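Long-range contacts in UDP-N-acetylglucosamine 3-dehydrogenase (Acidithiobacillus ferrooxidans, PDB 7BVJ), which catalyses the NAD(+)-dependent oxidation of the glucosamine 3-position of UDP-N-acetylglucosamine to a ketone, a step in lipid A biosynthesis: residues Arg138-Glu143 / Asn203-Asn208; Ile126-Gln131 / Leu240-Arg245; Gly84-Ile89 / Arg110-Ala115; Asp156-Leu161 / Asp193-Trp198; Val180-Val185 / Arg304-Ala309. One frame throughout, in Å; residues are numbered along the deposited sequence.

Overall arrangement
Contact 3 comes first. It closes a short loop through helix 97-110 in the N-terminal Rossmann domain, and it ends before the others begin. The remaining four all reach the mixed sheet of the C-terminal half. Contact 2 closes a long loop from helix 124-132 to strand 239-245. Within that loop lies contact 1, which pairs strands 139-147 and 206-215. Contact 4 lies inside contact 1 in turn and sets helix 157-173 against strand 194-201. Contact 5 crosses contacts 1, 2 and 4 along the chain, since it joins strand 177-185 to the C-terminal helix 290-312. Contacts 4 and 5 touch, with centres about 9 Å apart.

Contact 1 of 5, residues Arg138-Glu143 / Asn203-Asn208; sequences RYLEAE and NGTVAN
Tyr139-Glu141 and Val206-Asn208 are parallel partners in the mixed sheet of the C-terminal Gfo/Idh/MocA domain. Four backbone bonds join the two segments. Leu140 N gives to Val206 O at 3.0 Å, and Leu140 O takes Asn208 N at 2.8 Å. Val206 N to Arg138 O and Ala142 N to Asn208 O extend the pairing at the two ends. Water 2 bridges the carbonyls of Ala142 and Asn208. On the other side of strand 139-147, Arg138 and Tyr139 both face Phe225, a classic beta bulge.

Tyr139, Glu141, Val206 and Asn208 share one face. Tyr139 has CG anti to its N (chi1 177°), and its ring leans to the partner strand, with Tyr139 CE1 4.0 Å from Val206 CG1. The Asn208 side chain runs alongside. Leu140 and Ala207 point to the other face, covered by helix 157-173; Leu140 CD1 also meets Thr205 CG2 at 3.6 Å. Thr205 OG1 is tied to Pro137 O.

Glu141 OE1 makes a long, weak ion pair with Arg223, a residue of the bound disulfonate's pocket. Glu141 OE2 lies near Tyr139 OH, but the modelled separation is doubtfully short. Asn208 ND2 gives to Tyr139 OH at 3.1 Å in a nearly straight bond, with the hydroxyl in the amide plane. The phenol oxygen thus acts as an acceptor here, and the bond helps fix the turn of the Asn208 amide.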
# COMPACT_ATOMS: atom_id res chain seq x y z
N ARG A 138 -0.77 -10.94 18.46
CA ARG A 138 -1.91 -11.81 18.69
C ARG A 138 -3.22 -11.15 18.31
O ARG A 138 -4.15 -11.84 17.88
CB ARG A 138 -1.96 -12.23 20.17
CG ARG A 138 -0.61 -12.62 20.75
CD ARG A 138 -0.01 -13.78 19.97
NE ARG A 138 0.94 -14.55 20.76
CZ ARG A 138 1.55 -15.64 20.30
NH1 ARG A 138 1.30 -16.06 19.06
NH2 ARG A 138 2.39 -16.31 21.07
N TYR A 139 -3.31 -9.82 18.43
CA TYR A 139 -4.52 -9.10 18.03
C TYR A 139 -4.14 -7.76 17.40
O TYR A 139 -3.25 -7.07 17.90
CB TYR A 139 -5.43 -8.90 19.25
CG TYR A 139 -6.70 -8.11 19.03
CD1 TYR A 139 -7.66 -8.52 18.12
CD2 TYR A 139 -6.95 -6.97 19.78
CE1 TYR A 139 -8.82 -7.78 17.93
CE2 TYR A 139 -8.09 -6.24 19.61
CZ TYR A 139 -9.04 -6.65 18.69
OH TYR A 139 -10.19 -5.91 18.54
N LEU A 140 -4.81 -7.39 16.29
CA LEU A 140 -4.66 -6.06 15.70
C LEU A 140 -6.03 -5.40 15.54
O LEU A 140 -6.98 -6.04 15.08
CB LEU A 140 -3.96 -6.07 14.33
CG LEU A 140 -2.73 -6.91 14.02
CD1 LEU A 140 -3.16 -8.32 13.67
CD2 LEU A 140 -1.97 -6.31 12.85
N GLU A 141 -6.11 -4.12 15.91
CA GLU A 141 -7.33 -3.33 15.85
C GLU A 141 -6.97 -2.04 15.11
O GLU A 141 -6.11 -1.30 15.56
CB GLU A 141 -7.81 -3.01 17.26
CG GLU A 141 -9.27 -3.01 17.47
CD GLU A 141 -9.63 -2.92 18.94
OE1 GLU A 141 -9.09 -2.04 19.65
OE2 GLU A 141 -10.47 -3.73 19.39
N ALA A 142 -7.63 -1.77 13.98
CA ALA A 142 -7.21 -0.61 13.20
C ALA A 142 -8.41 0.18 12.70
O ALA A 142 -9.50 -0.37 12.50
CB ALA A 142 -6.30 -1.01 12.00
N GLU A 143 -8.19 1.49 12.52
CA GLU A 143 -9.17 2.42 11.94
C GLU A 143 -8.52 3.27 10.86
O GLU A 143 -7.49 3.91 11.09
CB GLU A 143 -9.78 3.34 13.01
CG GLU A 143 -10.40 2.61 14.19
CD GLU A 143 -10.57 3.52 15.38
OE1 GLU A 143 -11.63 4.19 15.48
OE2 GLU A 143 -9.63 3.58 16.21
N ASN A 203 -2.54 -18.73 12.42
CA ASN A 203 -1.78 -18.80 13.65
C ASN A 203 -2.61 -18.40 14.86
O ASN A 203 -2.05 -18.18 15.93
CB ASN A 203 -0.53 -17.91 13.56
CG ASN A 203 -0.89 -16.44 13.55
OD1 ASN A 203 -2.03 -16.09 13.22
ND2 ASN A 203 0.06 -15.58 13.91
N GLY A 204 -3.92 -18.24 14.68
CA GLY A 204 -4.82 -17.75 15.71
C GLY A 204 -4.92 -16.24 15.88
O GLY A 204 -5.71 -15.80 16.73
N THR A 205 -4.14 -15.44 15.14
CA THR A 205 -4.26 -13.98 15.23
C THR A 205 -5.62 -13.51 14.71
O THR A 205 -6.14 -14.04 13.73
CB THR A 205 -3.16 -13.27 14.44
OG1 THR A 205 -1.87 -13.71 14.87
CG2 THR A 205 -3.25 -11.76 14.64
N VAL A 206 -6.17 -12.49 15.36
CA VAL A 206 -7.43 -11.87 14.96
C VAL A 206 -7.14 -10.42 14.59
O VAL A 206 -6.43 -9.72 15.32
CB VAL A 206 -8.49 -11.95 16.08
CG1 VAL A 206 -9.72 -11.05 15.77
CG2 VAL A 206 -8.93 -13.39 16.30
N ALA A 207 -7.67 -9.98 13.45
CA ALA A 207 -7.57 -8.60 12.99
C ALA A 207 -8.97 -8.01 12.90
O ALA A 207 -9.85 -8.60 12.26
CB ALA A 207 -6.88 -8.50 11.63
N ASN A 208 -9.16 -6.83 13.48
CA ASN A 208 -10.46 -6.16 13.58
C ASN A 208 -10.27 -4.79 12.94
O ASN A 208 -9.83 -3.85 13.61
CB ASN A 208 -10.91 -6.09 15.08
CG ASN A 208 -12.06 -5.13 15.31
OD1 ASN A 208 -12.78 -4.76 14.37
ND2 ASN A 208 -12.25 -4.73 16.56
O HOH W 1 -1.46 -15.67 16.95
O HOH W 2 -11.03 -1.30 14.64

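Contact 2 of 5, residues Ile126-Gln131 / Leu240-Arg245; sequences IQYLRQ and LHIYHR
Leu240 meets both Tyr128 and Leu129 of the helix. Its two methyls divide the work. Leu240 CD2 approaches Tyr128 CD1 to 3.6 Å, the two side chains crossing at about a right angle. Leu240 CD1 lies 4.2 Å from Leu129 CD1. His241 turns to the other face of the sheet, where its ND1 is hydrogen-bonded to Asp258. Ile242 faces the helix again. Its chain is extended (chi2 174°), which carries Ile242 CD1 to the edge of the Tyr128 ring, 3.9 Å from Tyr128 CE1. Ile242 and Leu129 slide past each other in opposite directions, with Ile242 CD1 4.1 Å from Leu129 CD2. With an alanine at Tyr128, Leu240 CD2 and Ile242 CD1 would probably lose their shared aromatic neighbour and a gap would open between helix and strand. Tyr243 again faces the other way and meets Tyr230 edge-to-face. Helix 124-132 covers one face of the sheet: Tyr128 also touches Val261 of strand 256-261, Leu129 rests on Ala231 and Val233 of strand 229-234, and Ile126 packs on Leu168 of helix 157-173.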
# COMPACT_ATOMS: atom_id res chain seq x y z
N ILE A 126 6.00 1.35 11.46
CA ILE A 126 6.03 -0.06 11.09
C ILE A 126 7.47 -0.54 10.96
O ILE A 126 7.81 -1.66 11.36
CB ILE A 126 5.23 -0.29 9.79
CG1 ILE A 126 3.75 -0.57 10.08
CG2 ILE A 126 5.75 -1.53 9.07
CD1 ILE A 126 3.08 0.37 11.04
N GLN A 127 8.35 0.30 10.41
CA GLN A 127 9.75 -0.09 10.31
C GLN A 127 10.35 -0.29 11.69
O GLN A 127 11.06 -1.27 11.93
CB GLN A 127 10.54 0.96 9.53
CG GLN A 127 12.04 0.65 9.37
CD GLN A 127 12.61 1.19 8.06
OE1 GLN A 127 11.94 1.19 7.02
NE2 GLN A 127 13.86 1.66 8.10
N TYR A 128 10.03 0.61 12.63
CA TYR A 128 10.53 0.47 13.98
C TYR A 128 10.02 -0.81 14.63
O TYR A 128 10.78 -1.52 15.31
CB TYR A 128 10.14 1.68 14.82
CG TYR A 128 10.67 1.61 16.24
CD1 TYR A 128 9.94 0.99 17.25
CD2 TYR A 128 11.91 2.14 16.57
CE1 TYR A 128 10.41 0.91 18.52
CE2 TYR A 128 12.39 2.06 17.85
CZ TYR A 128 11.64 1.45 18.82
OH TYR A 128 12.12 1.37 20.10
N LEU A 129 8.74 -1.12 14.46
CA LEU A 129 8.17 -2.29 15.11
C LEU A 129 8.70 -3.57 14.49
O LEU A 129 8.90 -4.58 15.19
CB LEU A 129 6.64 -2.25 15.05
CG LEU A 129 5.98 -1.24 15.98
CD1 LEU A 129 4.54 -1.05 15.60
CD2 LEU A 129 6.13 -1.72 17.43
N ARG A 130 8.94 -3.57 13.18
CA ARG A 130 9.57 -4.73 12.57
C ARG A 130 10.99 -4.90 13.09
O ARG A 130 11.41 -6.03 13.37
CB ARG A 130 9.53 -4.61 11.04
CG ARG A 130 8.10 -4.74 10.42
CD ARG A 130 8.14 -5.03 8.91
NE ARG A 130 8.45 -6.43 8.61
CZ ARG A 130 9.01 -6.86 7.48
NH1 ARG A 130 9.33 -5.99 6.53
NH2 ARG A 130 9.25 -8.15 7.29
N GLN A 131 11.74 -3.80 13.25
CA GLN A 131 13.10 -3.93 13.75
C GLN A 131 13.16 -4.29 15.23
O GLN A 131 14.19 -4.78 15.69
CB GLN A 131 13.88 -2.64 13.50
CG GLN A 131 14.43 -2.55 12.08
CD GLN A 131 15.67 -3.42 11.85
OE1 GLN A 131 15.91 -4.41 12.56
NE2 GLN A 131 16.47 -3.05 10.84
N LEU A 240 4.16 6.72 18.04
CA LEU A 240 4.13 5.32 18.44
C LEU A 240 4.35 5.21 19.94
O LEU A 240 5.27 5.81 20.49
CB LEU A 240 5.19 4.51 17.67
CG LEU A 240 5.65 3.17 18.26
CD1 LEU A 240 4.53 2.16 18.26
CD2 LEU A 240 6.81 2.66 17.46
N HIS A 241 3.50 4.43 20.61
CA HIS A 241 3.59 4.19 22.04
C HIS A 241 3.57 2.70 22.32
O HIS A 241 2.72 1.99 21.78
CB HIS A 241 2.45 4.87 22.80
CG HIS A 241 2.62 6.35 22.92
ND1 HIS A 241 3.21 6.94 24.02
CD2 HIS A 241 2.33 7.35 22.06
CE1 HIS A 241 3.24 8.25 23.84
NE2 HIS A 241 2.72 8.52 22.66
N ILE A 242 4.49 2.24 23.16
CA ILE A 242 4.62 0.82 23.49
C ILE A 242 4.51 0.68 25.00
O ILE A 242 5.29 1.28 25.74
CB ILE A 242 5.94 0.24 22.98
CG1 ILE A 242 6.05 0.45 21.48
CG2 ILE A 242 6.06 -1.23 23.33
CD1 ILE A 242 7.40 0.04 20.91
N TYR A 243 3.55 -0.12 25.45
CA TYR A 243 3.34 -0.37 26.86
C TYR A 243 3.85 -1.77 27.18
O TYR A 243 3.54 -2.72 26.45
CB TYR A 243 1.87 -0.24 27.27
CG TYR A 243 1.21 1.11 27.03
CD1 TYR A 243 1.81 2.10 26.25
CD2 TYR A 243 -0.04 1.40 27.59
CE1 TYR A 243 1.20 3.32 26.02
CE2 TYR A 243 -0.66 2.64 27.37
CZ TYR A 243 -0.03 3.59 26.59
OH TYR A 243 -0.61 4.82 26.36
N HIS A 244 4.60 -1.88 28.26
CA HIS A 244 4.99 -3.21 28.79
C HIS A 244 4.76 -3.20 30.30
O HIS A 244 4.80 -2.14 30.88
CB HIS A 244 6.41 -3.63 28.38
CG HIS A 244 7.34 -2.49 28.24
ND1 HIS A 244 7.91 -2.17 27.03
CD2 HIS A 244 7.81 -1.61 29.14
CE1 HIS A 244 8.66 -1.11 27.18
NE2 HIS A 244 8.63 -0.76 28.47
N ARG A 245 4.69 -4.38 30.90
CA ARG A 245 4.45 -4.45 32.35
C ARG A 245 5.66 -3.90 33.12
O ARG A 245 6.77 -4.42 33.00
CB ARG A 245 4.13 -5.89 32.76
CG ARG A 245 2.99 -6.49 31.93
CD ARG A 245 2.54 -7.86 32.44
NE ARG A 245 2.54 -8.87 31.37
CZ ARG A 245 1.46 -9.53 30.95
NH1 ARG A 245 1.57 -10.43 29.98
NH2 ARG A 245 0.28 -9.31 31.51

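Contact 3 of 5, residues Gly84-Ile89 / Arg110-Ala115; sequences GVHCLI and RHLVLA
Strands 86-90 and 114-117 run parallel, with Cys87 paired to Leu114 and Leu88 to Ala115. Cys87 N gives to Val113 O, Ala115 N to Cys87 O, and Ile89 N to Ala115 O at 2.7 Å. His86 adds a side-chain bond to this series. His86 ND1 accepts from Val113 N at 3.0 Å, almost straight and in the ring plane. Leu112 CD2 sits over one face of the same ring, 3.9 Å from the centroid of the His86 ring, a CH-pi contact. A phenylalanine in place of His86 would probably leave the Val113 amide without its acceptor. The two strands belong to a beta-alpha-beta crossover of the NAD-binding Rossmann fold, linked by helix 97-110, which ends in a Schellman motif at His111. Leu88 CD1 packs on Ala115 CB at 3.9 Å, on the side covered by helix 268-282. Ile89 CD1 meets Leu114 CD1 on the side of helix 73-82. Arg110 lays a guanidinium face over Gly84 N, with Arg110 NH1 3.5 Å from Gly84 CA.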
# COMPACT_ATOMS: atom_id res chain seq x y z
N GLY A 84 10.69 -6.07 -21.17
CA GLY A 84 11.79 -6.29 -20.24
C GLY A 84 12.02 -5.16 -19.27
O GLY A 84 13.16 -4.92 -18.86
N VAL A 85 10.96 -4.44 -18.89
CA VAL A 85 11.05 -3.27 -18.01
C VAL A 85 10.50 -3.66 -16.63
O VAL A 85 9.40 -4.20 -16.51
CB VAL A 85 10.29 -2.07 -18.62
CG1 VAL A 85 10.14 -0.93 -17.60
CG2 VAL A 85 11.00 -1.56 -19.91
N HIS A 86 11.29 -3.39 -15.59
CA HIS A 86 10.84 -3.64 -14.22
C HIS A 86 9.70 -2.69 -13.84
O HIS A 86 9.60 -1.57 -14.35
CB HIS A 86 11.99 -3.47 -13.22
CG HIS A 86 13.27 -4.15 -13.61
ND1 HIS A 86 13.53 -5.48 -13.33
CD2 HIS A 86 14.38 -3.68 -14.21
CE1 HIS A 86 14.73 -5.80 -13.77
NE2 HIS A 86 15.28 -4.72 -14.30
N CYS A 87 8.84 -3.13 -12.91
CA CYS A 87 7.59 -2.43 -12.61
C CYS A 87 7.35 -2.27 -11.12
O CYS A 87 7.40 -3.24 -10.36
CB CYS A 87 6.39 -3.19 -13.21
SG CYS A 87 6.36 -3.20 -14.97
N LEU A 88 7.07 -1.04 -10.71
CA LEU A 88 6.44 -0.74 -9.42
C LEU A 88 4.98 -0.34 -9.72
O LEU A 88 4.73 0.71 -10.32
CB LEU A 88 7.21 0.36 -8.68
CG LEU A 88 6.53 1.11 -7.52
CD1 LEU A 88 6.09 0.14 -6.43
CD2 LEU A 88 7.44 2.19 -6.95
N ILE A 89 4.02 -1.18 -9.31
CA ILE A 89 2.61 -0.95 -9.58
C ILE A 89 1.96 -0.35 -8.34
O ILE A 89 2.11 -0.90 -7.23
CB ILE A 89 1.90 -2.25 -9.98
CG1 ILE A 89 2.54 -2.85 -11.23
CG2 ILE A 89 0.39 -2.01 -10.19
CD1 ILE A 89 1.96 -4.18 -11.64
N ARG A 110 10.67 -13.34 -16.99
CA ARG A 110 11.52 -12.28 -17.51
C ARG A 110 12.65 -11.89 -16.56
O ARG A 110 13.49 -11.07 -16.94
CB ARG A 110 10.69 -11.04 -17.84
CG ARG A 110 9.68 -11.21 -18.96
CD ARG A 110 10.38 -11.68 -20.22
NE ARG A 110 11.32 -10.70 -20.76
CZ ARG A 110 11.10 -9.99 -21.85
NH1 ARG A 110 12.02 -9.11 -22.29
NH2 ARG A 110 9.95 -10.14 -22.52
N HIS A 111 12.70 -12.48 -15.37
CA HIS A 111 13.65 -12.11 -14.33
C HIS A 111 13.58 -10.60 -14.06
O HIS A 111 14.59 -9.90 -14.04
CB HIS A 111 15.07 -12.55 -14.69
CG HIS A 111 15.22 -14.03 -14.88
ND1 HIS A 111 15.63 -14.59 -16.07
CD2 HIS A 111 15.00 -15.06 -14.02
CE1 HIS A 111 15.66 -15.91 -15.94
NE2 HIS A 111 15.29 -16.22 -14.71
N LEU A 112 12.36 -10.11 -13.85
CA LEU A 112 12.08 -8.71 -13.58
C LEU A 112 11.67 -8.53 -12.12
O LEU A 112 11.10 -9.43 -11.51
CB LEU A 112 10.97 -8.18 -14.49
CG LEU A 112 11.27 -8.14 -16.00
CD1 LEU A 112 10.05 -7.63 -16.80
CD2 LEU A 112 12.52 -7.30 -16.25
N VAL A 113 11.97 -7.35 -11.57
CA VAL A 113 11.49 -7.00 -10.24
C VAL A 113 10.06 -6.50 -10.37
O VAL A 113 9.76 -5.62 -11.19
CB VAL A 113 12.39 -5.94 -9.58
CG1 VAL A 113 11.71 -5.36 -8.35
CG2 VAL A 113 13.74 -6.55 -9.20
N LEU A 114 9.18 -7.06 -9.56
CA LEU A 114 7.77 -6.69 -9.53
C LEU A 114 7.48 -6.23 -8.12
O LEU A 114 7.57 -7.01 -7.17
CB LEU A 114 6.91 -7.88 -9.94
CG LEU A 114 5.39 -7.88 -9.81
CD1 LEU A 114 4.77 -6.67 -10.50
CD2 LEU A 114 4.88 -9.18 -10.41
N ALA A 115 7.17 -4.94 -7.97
CA ALA A 115 6.85 -4.36 -6.68
C ALA A 115 5.46 -3.73 -6.75
O ALA A 115 5.06 -3.20 -7.79
CB ALA A 115 7.89 -3.32 -6.26

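Contact 4 of 5, residues Asp156-Leu161 / Asp193-Trp198; sequences DVIMDL and DMATAW
Val157 reaches from the first turn of helix 157-173 to segment 193-198 at Asp193 and Ala195. Its CB points at the strand and spreads two methyls along it. Val157 CG1 lies roughly anti to the backbone N (chi1 152°), which sets it 3.9 Å from Ala195 CB and close to the Ala195 amide. Val157 CG2 turns to the residue just before the strand, 3.5 Å from Asp193 O. Ile158 adds a second apolar point. It folds at chi2 (-57°), which brings Ile158 CD1 within 3.5 Å of Ala195 CB. One alanine methyl thus meets two successive helix residues.

The short segments 157-161 and 194-198 cross at -80°, and the helix lies on one face of the C-terminal domain's mixed sheet. Asp156 is its N-cap. Asp156 OD1 accepts from Met159 N at 3.0 Å, from above the carboxylate plane, and more weakly from Ile158 N. Asp156 OD2 makes a salt bridge to Arg304. Asp193 and Met194 both face Val185 in a classic beta bulge. The Asp193 carboxylate takes the amides of Ala187 and Val188 and pairs with Arg213. Farther along the helix turn, Asp160 O receives Lys91 NZ; Lys91 is one of two proposed catalytic bases.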
# COMPACT_ATOMS: atom_id res chain seq x y z
N ASP A 156 -12.87 3.00 -3.04
CA ASP A 156 -13.35 1.69 -2.62
C ASP A 156 -12.91 1.47 -1.18
O ASP A 156 -11.71 1.34 -0.90
CB ASP A 156 -12.83 0.60 -3.55
CG ASP A 156 -13.46 -0.77 -3.28
OD1 ASP A 156 -13.46 -1.23 -2.11
OD2 ASP A 156 -13.93 -1.39 -4.26
N VAL A 157 -13.88 1.42 -0.27
CA VAL A 157 -13.60 1.40 1.16
C VAL A 157 -12.69 0.23 1.55
O VAL A 157 -11.83 0.36 2.42
CB VAL A 157 -14.95 1.41 1.92
CG1 VAL A 157 -14.88 0.75 3.26
CG2 VAL A 157 -15.43 2.86 2.04
N ILE A 158 -12.82 -0.91 0.88
CA ILE A 158 -11.97 -2.06 1.15
C ILE A 158 -10.67 -2.00 0.34
O ILE A 158 -9.58 -2.10 0.90
CB ILE A 158 -12.74 -3.37 0.87
CG1 ILE A 158 -14.08 -3.36 1.60
CG2 ILE A 158 -11.92 -4.57 1.30
CD1 ILE A 158 -13.91 -3.17 3.10
N MET A 159 -10.79 -1.83 -0.99
CA MET A 159 -9.64 -1.94 -1.90
C MET A 159 -8.73 -0.71 -1.86
O MET A 159 -7.55 -0.82 -2.22
CB MET A 159 -10.11 -2.18 -3.34
CG MET A 159 -11.02 -3.40 -3.54
SD MET A 159 -10.34 -5.01 -3.04
CE MET A 159 -8.66 -4.82 -3.64
N ASP A 160 -9.23 0.45 -1.44
CA ASP A 160 -8.42 1.65 -1.39
C ASP A 160 -8.07 2.12 0.01
O ASP A 160 -7.15 2.94 0.15
CB ASP A 160 -9.12 2.81 -2.13
CG ASP A 160 -9.45 2.47 -3.58
OD1 ASP A 160 -8.58 1.92 -4.29
OD2 ASP A 160 -10.60 2.73 -4.00
N LEU A 161 -8.79 1.68 1.05
CA LEU A 161 -8.49 2.06 2.43
C LEU A 161 -8.09 0.86 3.27
O LEU A 161 -6.96 0.81 3.78
CB LEU A 161 -9.69 2.75 3.08
CG LEU A 161 -10.28 4.02 2.49
CD1 LEU A 161 -11.48 4.44 3.30
CD2 LEU A 161 -9.23 5.13 2.47
N ASP A 193 -20.08 2.72 2.50
CA ASP A 193 -19.33 3.90 2.90
C ASP A 193 -18.46 3.63 4.11
O ASP A 193 -17.51 4.39 4.37
CB ASP A 193 -20.27 5.06 3.24
CG ASP A 193 -21.07 5.54 2.03
OD1 ASP A 193 -20.46 5.86 0.97
OD2 ASP A 193 -22.30 5.60 2.16
N MET A 194 -18.78 2.60 4.88
CA MET A 194 -17.91 2.16 5.95
C MET A 194 -18.00 0.65 6.02
O MET A 194 -19.04 0.07 5.72
CB MET A 194 -18.31 2.80 7.29
CG MET A 194 -19.81 3.00 7.39
SD MET A 194 -20.34 3.70 8.96
CE MET A 194 -20.03 5.44 8.66
N ALA A 195 -16.90 0.02 6.38
CA ALA A 195 -16.90 -1.42 6.55
C ALA A 195 -16.00 -1.77 7.72
O ALA A 195 -15.13 -0.99 8.12
CB ALA A 195 -16.46 -2.15 5.28
N THR A 196 -16.26 -2.93 8.29
CA THR A 196 -15.44 -3.45 9.37
C THR A 196 -15.34 -4.95 9.17
O THR A 196 -16.36 -5.62 8.96
CB THR A 196 -16.02 -3.10 10.74
OG1 THR A 196 -15.98 -1.67 10.89
CG2 THR A 196 -15.20 -3.74 11.87
N ALA A 197 -14.11 -5.44 9.17
CA ALA A 197 -13.83 -6.85 8.99
C ALA A 197 -13.21 -7.42 10.26
O ALA A 197 -12.49 -6.73 10.99
CB ALA A 197 -12.90 -7.10 7.80
N TRP A 198 -13.48 -8.71 10.48
CA TRP A 198 -13.02 -9.50 11.61
C TRP A 198 -12.43 -10.76 11.00
O TRP A 198 -13.16 -11.62 10.47
CB TRP A 198 -14.18 -9.81 12.55
CG TRP A 198 -13.83 -10.62 13.74
CD1 TRP A 198 -13.66 -11.98 13.78
CD2 TRP A 198 -13.60 -10.15 15.07
NE1 TRP A 198 -13.34 -12.37 15.04
CE2 TRP A 198 -13.31 -11.27 15.86
CE3 TRP A 198 -13.63 -8.88 15.67
CZ2 TRP A 198 -13.03 -11.17 17.23
CZ3 TRP A 198 -13.35 -8.78 17.02
CH2 TRP A 198 -13.07 -9.92 17.79

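Contact 5 of 5, residues Val180-Val185 / Arg304-Ala309; sequences VRAVGV and RVAVEA
Val307 has the most to do in this contact, and its rotamer decides which methyl meets which strand residue. Val307 CG1 stands opposite its own N across the CA-CB bond (chi1 168°) and comes 4.0 Å from Gly184 CA. Val307 CG2 lies beside the N instead and meets Ala182 CB at 3.7 Å; it also nears Val183 O. The valine fork thus spans Ala182 to Gly184 along the strand. Ala306 adds one methyl, with Ala306 CB 3.8 Å from Ala182 CB. Small residues allow this closeness: the axes of segments 180-185 and 304-309 approach to 6.5 Å, at a crossing angle of -51°. At Gly184 a beta carbon would point at the helix and press into Val307 CG1. The CB of Val183 points away from segment 304-309; its side chain touches Thr196 of the next strand and Phe310 farther along the same helix. Strand 177-185 is the outermost strand of the mixed sheet on this side within the chain, next to strand 194-201. Helix 290-312 covers it, while Val307 also touches Ala195 of strand 194-201 and Ile158 of helix 157-173.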
# COMPACT_ATOMS: atom_id res chain seq x y z
N VAL A 180 -13.03 -14.96 7.44
CA VAL A 180 -13.26 -13.54 7.27
C VAL A 180 -14.75 -13.28 7.44
O VAL A 180 -15.58 -13.91 6.77
CB VAL A 180 -12.77 -13.02 5.90
CG1 VAL A 180 -13.28 -13.89 4.80
CG2 VAL A 180 -13.24 -11.60 5.68
N ARG A 181 -15.10 -12.39 8.36
CA ARG A 181 -16.46 -11.92 8.50
C ARG A 181 -16.39 -10.41 8.43
O ARG A 181 -15.36 -9.82 8.73
CB ARG A 181 -17.09 -12.36 9.82
CG ARG A 181 -17.16 -13.85 9.97
CD ARG A 181 -17.37 -14.25 11.42
NE ARG A 181 -18.63 -14.97 11.59
CZ ARG A 181 -18.82 -16.22 11.20
NH1 ARG A 181 -17.83 -16.90 10.62
NH2 ARG A 181 -20.00 -16.81 11.39
N ALA A 182 -17.49 -9.79 8.01
CA ALA A 182 -17.47 -8.35 7.80
C ALA A 182 -18.89 -7.80 7.85
O ALA A 182 -19.87 -8.53 7.68
CB ALA A 182 -16.79 -7.99 6.47
N VAL A 183 -18.97 -6.50 8.11
CA VAL A 183 -20.20 -5.73 8.02
C VAL A 183 -19.91 -4.48 7.22
O VAL A 183 -18.77 -4.01 7.14
CB VAL A 183 -20.77 -5.35 9.40
CG1 VAL A 183 -21.04 -6.58 10.21
CG2 VAL A 183 -19.80 -4.40 10.14
N GLY A 184 -20.97 -3.93 6.63
CA GLY A 184 -20.86 -2.72 5.84
C GLY A 184 -22.06 -1.83 6.07
O GLY A 184 -23.15 -2.30 6.44
N VAL A 185 -21.85 -0.54 5.89
CA VAL A 185 -22.91 0.46 5.97
C VAL A 185 -22.81 1.33 4.72
O VAL A 185 -21.75 1.91 4.43
CB VAL A 185 -22.82 1.30 7.25
CG1 VAL A 185 -23.84 2.42 7.22
CG2 VAL A 185 -23.04 0.43 8.49
N ARG A 304 -14.37 -7.83 0.76
CA ARG A 304 -15.36 -7.11 -0.03
C ARG A 304 -16.56 -7.99 -0.35
O ARG A 304 -17.70 -7.52 -0.33
CB ARG A 304 -14.74 -6.57 -1.31
CG ARG A 304 -15.68 -5.70 -2.09
CD ARG A 304 -14.94 -4.92 -3.15
NE ARG A 304 -14.59 -5.75 -4.29
CZ ARG A 304 -13.99 -5.28 -5.38
NH1 ARG A 304 -13.68 -3.99 -5.47
NH2 ARG A 304 -13.71 -6.09 -6.39
N VAL A 305 -16.33 -9.26 -0.67
CA VAL A 305 -17.44 -10.16 -0.93
C VAL A 305 -18.30 -10.28 0.31
O VAL A 305 -19.54 -10.25 0.23
CB VAL A 305 -16.91 -11.53 -1.40
CG1 VAL A 305 -17.94 -12.62 -1.13
CG2 VAL A 305 -16.54 -11.49 -2.88
N ALA A 306 -17.67 -10.40 1.48
CA ALA A 306 -18.42 -10.47 2.72
C ALA A 306 -19.23 -9.20 2.95
O ALA A 306 -20.37 -9.25 3.42
CB ALA A 306 -17.48 -10.72 3.90
N VAL A 307 -18.64 -8.05 2.64
CA VAL A 307 -19.32 -6.77 2.86
C VAL A 307 -20.54 -6.66 1.96
O VAL A 307 -21.64 -6.33 2.41
CB VAL A 307 -18.35 -5.59 2.64
CG1 VAL A 307 -19.13 -4.30 2.58
CG2 VAL A 307 -17.25 -5.52 3.75
N GLU A 308 -20.34 -6.93 0.66
CA GLU A 308 -21.46 -6.88 -0.27
C GLU A 308 -22.53 -7.91 0.09
O GLU A 308 -23.71 -7.70 -0.17
CB GLU A 308 -20.96 -7.05 -1.71
CG GLU A 308 -19.80 -6.07 -2.05
CD GLU A 308 -19.72 -5.64 -3.52
OE1 GLU A 308 -18.61 -5.66 -4.10
OE2 GLU A 308 -20.78 -5.27 -4.09
N ALA A 309 -22.14 -9.04 0.70
CA ALA A 309 -23.15 -10.01 1.12
C ALA A 309 -23.96 -9.47 2.30
O ALA A 309 -25.19 -9.58 2.31
CB ALA A 309 -22.50 -11.34 1.48